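Local coordinates for protein PAN2-PAN3 deadenylation complex catalytic subunit pan2 (Neurospora crassa, PDB 4CZX) that probably serves as the catalytic subunit of the PAN deadenylation complex, shortening mRNA poly(A) tails; this chain is its N-terminal WD40 domain, at residues 291-296 / 300-305. Sequence-based numbering, arbitrary orientation.
Sequences LHFDVS and EGKALA
Phe-293 leans its ring across to the neighbouring strand: CG is anti to the backbone N (chi1 174°), which carries CD1 to 3.8 Å from Leu-304 CG. The leucine branch point meets the ring at its edge, near the ring plane, and the two side chains run side by side in the same direction. On the same face of the sheet Lys-302 CB approaches Phe-293 CE1 obliquely, at 4.1 Å, while its chain leads the ammonium away to the carbonyl of Gly-299. Ala-303 O, approaching the Phe-293 ring obliquely, takes the backbone N-H of Asp-294, its O 3.0 Å from Asp-294 N. The strand axes, 4.7 Å apart and 170° between directions, define an antiparallel hairpin, 290-295 with 302-306. It forms the innermost strand and its neighbour in one blade of the WD40 beta-propeller, a blade that strand 10-16 completes from the other end of the chain. Ile-260 and Val-262 of the adjacent blade also touch Phe-293, so an alanine here would probably open a gap between the blades and leave Leu-304 without its aromatic neighbour. The reverse face carries His-292 together with Asp-294, Ala-303 and Ala-305, the last three against strand 32-35; Ala-305 CB lies at the imidazole edge, 4.2 Å from His-292 CD2, and NE2 is bonded to Ala-30 O. The buried Asp-294 carboxylate turns from the hairpin partner, held by Phe-35 N and a salt bridge to Arg-250. At one end a classic bulge sets two residues against Ala-305, whose O accepts from Leu-291 N at 2.7 Å and His-292 N at 3.2 Å. Toward the turn Ser-296 is gripped twice: its N donates to Gly-301 O, and its OG (chi1 71°) accepts from Gly-301 N at 3.0 Å.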
ATOM      1  N   LEU A 291      16.098  -0.269  33.103  1.00 26.43           N
ATOM      2  CA  LEU A 291      16.541   0.873  32.295  1.00 25.17           C
ATOM      3  C   LEU A 291      15.853   2.186  32.647  1.00 26.32           C
ATOM      4  O   LEU A 291      16.423   3.261  32.434  1.00 28.17           O
ATOM      5  CB  LEU A 291      16.299   0.606  30.810  1.00 25.62           C
ATOM      6  CG  LEU A 291      17.150  -0.471  30.143  1.00 32.73           C
ATOM      7  CD1 LEU A 291      16.790  -0.531  28.673  1.00 35.45           C
ATOM      8  CD2 LEU A 291      18.634  -0.190  30.325  1.00 36.74           C
ATOM      9  N   HIS A 292      14.607   2.101  33.115  1.00 28.39           N
ATOM     10  CA  HIS A 292      13.841   3.300  33.467  1.00 27.02           C
ATOM     11  C   HIS A 292      12.988   3.069  34.695  1.00 25.59           C
ATOM     12  O   HIS A 292      12.605   1.940  35.002  1.00 29.34           O
ATOM     13  CB  HIS A 292      12.939   3.760  32.300  1.00 24.95           C
ATOM     14  CG  HIS A 292      13.643   3.810  30.985  1.00 25.73           C
ATOM     15  ND1 HIS A 292      14.534   4.807  30.654  1.00 26.47           N
ATOM     16  CD2 HIS A 292      13.584   2.982  29.916  1.00 25.24           C
ATOM     17  CE1 HIS A 292      15.027   4.567  29.450  1.00 26.57           C
ATOM     18  NE2 HIS A 292      14.457   3.472  28.974  1.00 32.13           N
ATOM     19  N   PHE A 293      12.683   4.168  35.375  1.00 26.86           N
ATOM     20  CA  PHE A 293      11.963   4.150  36.640  1.00 27.50           C
ATOM     21  C   PHE A 293      11.121   5.418  36.797  1.00 26.07           C
ATOM     22  O   PHE A 293      11.550   6.505  36.406  1.00 26.64           O
ATOM     23  CB  PHE A 293      12.952   4.017  37.815  1.00 25.90           C
ATOM     24  CG  PHE A 293      12.308   4.129  39.159  1.00 30.04           C
ATOM     25  CD1 PHE A 293      11.457   3.134  39.613  1.00 34.24           C
ATOM     26  CD2 PHE A 293      12.550   5.229  39.971  1.00 34.42           C
ATOM     27  CE1 PHE A 293      10.862   3.225  40.856  1.00 39.19           C
ATOM     28  CE2 PHE A 293      11.953   5.330  41.223  1.00 36.12           C
ATOM     29  CZ  PHE A 293      11.103   4.332  41.658  1.00 33.67           C
ATOM     30  N   ASP A 294       9.922   5.287  37.356  1.00 25.58           N
ATOM     31  CA  ASP A 294       9.180   6.466  37.794  1.00 25.48           C
ATOM     32  C   ASP A 294       8.287   6.121  38.981  1.00 28.54           C
ATOM     33  O   ASP A 294       8.014   4.944  39.251  1.00 30.03           O
ATOM     34  CB  ASP A 294       8.335   7.053  36.635  1.00 25.40           C
ATOM     35  CG  ASP A 294       7.908   8.493  36.885  1.00 30.99           C
ATOM     36  OD1 ASP A 294       8.554   9.179  37.720  1.00 27.14           O
ATOM     37  OD2 ASP A 294       6.915   8.939  36.257  1.00 27.24           O
ATOM     38  N   VAL A 295       7.840   7.158  39.683  1.00 26.32           N
ATOM     39  CA  VAL A 295       6.891   7.022  40.787  1.00 26.58           C
ATOM     40  C   VAL A 295       5.660   7.884  40.489  1.00 30.03           C
ATOM     41  O   VAL A 295       5.779   8.946  39.885  1.00 28.60           O
ATOM     42  CB  VAL A 295       7.517   7.439  42.140  1.00 32.79           C
ATOM     43  CG1 VAL A 295       7.902   8.921  42.129  1.00 32.11           C
ATOM     44  CG2 VAL A 295       6.563   7.145  43.293  1.00 31.35           C
ATOM     45  N   SER A 296       4.481   7.409  40.873  1.00 29.75           N
ATOM     46  CA  SER A 296       3.235   8.155  40.631  1.00 31.18           C
ATOM     47  C   SER A 296       3.103   9.373  41.545  1.00 32.69           C
ATOM     48  O   SER A 296       3.814   9.482  42.545  1.00 32.59           O
ATOM     49  CB  SER A 296       2.029   7.241  40.819  1.00 33.38           C
ATOM     50  OG  SER A 296       1.827   6.922  42.191  1.00 38.85           O
ATOM     51  N   GLU A 300       2.228   5.979  45.432  1.00 40.75           N
ATOM     52  CA  GLU A 300       1.758   4.615  45.659  1.00 40.82           C
ATOM     53  C   GLU A 300       2.157   3.640  44.545  1.00 36.75           C
ATOM     54  O   GLU A 300       2.285   2.439  44.788  1.00 42.67           O
ATOM     55  CB  GLU A 300       0.241   4.617  45.847  1.00 47.47           C
ATOM     56  CG  GLU A 300      -0.194   5.383  47.092  1.00 52.06           C
ATOM     57  CD  GLU A 300      -1.698   5.426  47.275  1.00 65.40           C
ATOM     58  OE1 GLU A 300      -2.415   4.724  46.529  1.00 65.93           O
ATOM     59  OE2 GLU A 300      -2.165   6.164  48.172  1.00 73.07           O
ATOM     60  N   GLY A 301       2.354   4.155  43.337  1.00 34.79           N
ATOM     61  CA  GLY A 301       2.797   3.325  42.227  1.00 34.58           C
ATOM     62  C   GLY A 301       4.258   3.519  41.863  1.00 35.84           C
ATOM     63  O   GLY A 301       4.716   4.651  41.699  1.00 35.55           O
ATOM     64  N   LYS A 302       4.992   2.408  41.743  1.00 31.54           N
ATOM     65  CA  LYS A 302       6.372   2.421  41.267  1.00 30.96           C
ATOM     66  C   LYS A 302       6.476   1.643  39.962  1.00 33.03           C
ATOM     67  O   LYS A 302       6.075   0.481  39.899  1.00 39.02           O
ATOM     68  CB  LYS A 302       7.334   1.807  42.293  1.00 34.99           C
ATOM     69  CG  LYS A 302       7.680   2.695  43.487  1.00 38.76           C
ATOM     70  CD  LYS A 302       6.545   2.780  44.503  1.00 42.04           C
ATOM     71  CE  LYS A 302       7.015   3.453  45.786  1.00 39.31           C
ATOM     72  NZ  LYS A 302       5.943   3.521  46.833  1.00 41.73           N
ATOM     73  N   ALA A 303       7.024   2.272  38.931  1.00 29.15           N
ATOM     74  CA  ALA A 303       7.139   1.615  37.625  1.00 29.01           C
ATOM     75  C   ALA A 303       8.591   1.445  37.225  1.00 28.13           C
ATOM     76  O   ALA A 303       9.393   2.350  37.421  1.00 32.08           O
ATOM     77  CB  ALA A 303       6.394   2.405  36.563  1.00 25.68           C
ATOM     78  N   LEU A 304       8.904   0.290  36.635  1.00 25.27           N
ATOM     79  CA  LEU A 304      10.259  -0.043  36.216  1.00 24.41           C
ATOM     80  C   LEU A 304      10.226  -0.691  34.837  1.00 30.66           C
ATOM     81  O   LEU A 304       9.475  -1.643  34.623  1.00 33.45           O
ATOM     82  CB  LEU A 304      10.927  -0.995  37.212  1.00 30.69           C
ATOM     83  CG  LEU A 304      11.152  -0.579  38.667  1.00 35.27           C
ATOM     84  CD1 LEU A 304       9.893  -0.757  39.516  1.00 46.50           C
ATOM     85  CD2 LEU A 304      12.299  -1.378  39.256  1.00 39.81           C
ATOM     86  N   ALA A 305      11.023  -0.184  33.900  1.00 24.90           N
ATOM     87  CA  ALA A 305      11.110  -0.816  32.589  1.00 29.48           C
ATOM     88  C   ALA A 305      12.468  -1.473  32.443  1.00 31.69           C
ATOM     89  O   ALA A 305      13.472  -0.903  32.880  1.00 32.29           O
ATOM     90  CB  ALA A 305      10.881   0.200  31.468  1.00 27.30           C
TER